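Local coordinates for protein major centromere autoantigen B (Homo sapiens, PDB 1HLV) that binds the CENP-B box DNA of centromeres through helix-turn-helix domains and kinks the DNA on binding, at residues G79-W84 against K101-R106. Numbering follows the deposited sequence.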
loop_
_atom_site.group_PDB
_atom_site.type_symbol
_atom_site.label_atom_id
_atom_site.label_comp_id
_atom_site.label_asym_id
_atom_site.label_seq_id
_atom_site.Cartn_x
_atom_site.Cartn_y
_atom_site.Cartn_z
ATOM N N GLY C 79 -12.187 2.229 3.418
ATOM C CA GLY C 79 -12.586 2.373 2.034
ATOM C C GLY C 79 -13.641 3.446 1.929
ATOM O O GLY C 79 -13.521 4.377 1.130
ATOM N N LEU C 80 -14.676 3.321 2.753
ATOM C CA LEU C 80 -15.764 4.292 2.764
ATOM C C LEU C 80 -15.284 5.703 3.127
ATOM O O LEU C 80 -15.676 6.681 2.490
ATOM C CB LEU C 80 -16.848 3.816 3.732
ATOM C CG LEU C 80 -17.437 2.484 3.234
ATOM C CD1 LEU C 80 -18.273 1.800 4.316
ATOM C CD2 LEU C 80 -18.249 2.761 1.967
ATOM N N LEU C 81 -14.422 5.792 4.138
ATOM C CA LEU C 81 -13.877 7.065 4.597
ATOM C C LEU C 81 -13.121 7.776 3.471
ATOM O O LEU C 81 -13.294 8.978 3.243
ATOM C CB LEU C 81 -12.937 6.823 5.783
ATOM C CG LEU C 81 -12.456 8.030 6.591
ATOM C CD1 LEU C 81 -13.654 8.802 7.136
ATOM C CD2 LEU C 81 -11.574 7.553 7.729
ATOM N N ILE C 82 -12.278 7.030 2.766
ATOM C CA ILE C 82 -11.506 7.600 1.666
ATOM C C ILE C 82 -12.438 8.152 0.598
ATOM O O ILE C 82 -12.321 9.313 0.206
ATOM C CB ILE C 82 -10.567 6.542 1.033
ATOM C CG1 ILE C 82 -9.377 6.299 1.962
ATOM C CG2 ILE C 82 -10.097 6.997 -0.337
ATOM C CD1 ILE C 82 -8.466 5.188 1.520
ATOM N N ALA C 83 -13.364 7.320 0.132
ATOM C CA ALA C 83 -14.304 7.745 -0.891
ATOM C C ALA C 83 -14.961 9.045 -0.462
ATOM O O ALA C 83 -15.130 9.969 -1.264
ATOM C CB ALA C 83 -15.361 6.680 -1.103
ATOM N N TRP C 84 -15.317 9.107 0.817
ATOM C CA TRP C 84 -15.972 10.274 1.391
ATOM C C TRP C 84 -15.160 11.572 1.327
ATOM O O TRP C 84 -15.602 12.546 0.717
ATOM C CB TRP C 84 -16.356 9.984 2.842
ATOM C CG TRP C 84 -16.765 11.205 3.610
ATOM C CD1 TRP C 84 -17.970 11.856 3.547
ATOM C CD2 TRP C 84 -15.959 11.939 4.541
ATOM N NE1 TRP C 84 -17.959 12.948 4.382
ATOM C CE2 TRP C 84 -16.739 13.025 5.004
ATOM C CE3 TRP C 84 -14.651 11.785 5.029
ATOM C CZ2 TRP C 84 -16.254 13.954 5.935
ATOM C CZ3 TRP C 84 -14.170 12.704 5.952
ATOM C CH2 TRP C 84 -14.972 13.778 6.397
ATOM N N LYS C 101 -12.195 12.250 11.997
ATOM C CA LYS C 101 -12.385 11.308 13.098
ATOM C C LYS C 101 -13.847 11.117 13.459
ATOM O O LYS C 101 -14.256 10.055 13.928
ATOM C CB LYS C 101 -11.625 11.776 14.333
ATOM C CG LYS C 101 -11.835 10.889 15.534
ATOM C CD LYS C 101 -10.948 11.304 16.677
ATOM C CE LYS C 101 -11.143 10.395 17.873
ATOM N NZ LYS C 101 -10.243 10.776 18.996
ATOM N N GLU C 102 -14.631 12.162 13.238
ATOM C CA GLU C 102 -16.054 12.145 13.534
ATOM C C GLU C 102 -16.765 11.237 12.531
ATOM O O GLU C 102 -17.600 10.398 12.893
ATOM C CB GLU C 102 -16.577 13.571 13.434
ATOM C CG GLU C 102 -18.016 13.781 13.808
ATOM C CD GLU C 102 -18.382 15.248 13.705
ATOM O OE1 GLU C 102 -17.773 16.060 14.441
ATOM O OE2 GLU C 102 -19.264 15.594 12.885
ATOM N N LYS C 103 -16.409 11.412 11.265
ATOM C CA LYS C 103 -16.980 10.629 10.187
ATOM C C LYS C 103 -16.635 9.148 10.328
ATOM O O LYS C 103 -17.464 8.293 10.049
ATOM C CB LYS C 103 -16.472 11.159 8.845
ATOM C CG LYS C 103 -17.029 10.434 7.640
ATOM C CD LYS C 103 -18.538 10.581 7.543
ATOM C CE LYS C 103 -19.055 10.017 6.232
ATOM N NZ LYS C 103 -20.534 10.152 6.106
ATOM N N ALA C 104 -15.417 8.850 10.767
ATOM C CA ALA C 104 -14.988 7.465 10.929
ATOM C C ALA C 104 -15.785 6.751 12.014
ATOM O O ALA C 104 -16.134 5.574 11.874
ATOM C CB ALA C 104 -13.509 7.408 11.253
ATOM N N LEU C 105 -16.071 7.459 13.102
ATOM C CA LEU C 105 -16.837 6.864 14.188
ATOM C C LEU C 105 -18.278 6.586 13.755
ATOM O O LEU C 105 -18.896 5.631 14.231
ATOM C CB LEU C 105 -16.803 7.775 15.418
ATOM C CG LEU C 105 -15.455 7.814 16.158
ATOM C CD1 LEU C 105 -15.519 8.824 17.297
ATOM C CD2 LEU C 105 -15.115 6.426 16.705
ATOM N N ARG C 106 -18.804 7.406 12.846
ATOM C CA ARG C 106 -20.167 7.220 12.351
ATOM C C ARG C 106 -20.246 6.036 11.396
ATOM O O ARG C 106 -21.210 5.278 11.422
ATOM C CB ARG C 106 -20.659 8.467 11.618
ATOM C CG ARG C 106 -21.008 9.639 12.502
ATOM C CD ARG C 106 -21.181 10.864 11.626
ATOM N NE ARG C 106 -21.476 12.081 12.375
ATOM C CZ ARG C 106 -21.396 13.302 11.853
ATOM N NH1 ARG C 106 -21.021 13.453 10.585
ATOM N NH2 ARG C 106 -21.696 14.369 12.586
#
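L81 and W84, one helical turn apart on helix 75-88, meet K103 and A104 of helix 97-111 and illustrate how a lysine can serve a small helical core with its methylenes. L81 comes first: its CD1 branch lies 3.8 Å from K103 CG, the two side chains running past each other in opposite senses, while its other branch, CD2, rests 4.0 Å from A104 CB. The small alanine sits where the backbones come nearest, the CA atoms of L81 and A104 being 6.4 Å apart. Both residues are buried, and W122 of helix 120-129 packs against each of them. At W84, CG stands anti to the backbone N, which carries the indole toward the second helix. K103 is draped over one face of that ring. A bend at chi2 (62°) lays its chain along the indole, with K103 CG 3.5 Å above the centre of the W84 plane and K103 CE making a CH-pi contact 3.6 Å from the centroid of its five-membered ring. K103 NZ lies farther out, 4.4 Å from the centroid of the W84 five-membered ring and 32° off the normal, giving an off-centre cation-pi contact. The axes of 79-84 and 101-106 approach to 10.0 Å at 137°, nearer antiparallel than parallel, and with helix 120-129 the two helices build the three-helix core characteristic of a helix-turn-helix domain, here matching the Tc5 transposase DNA-binding family.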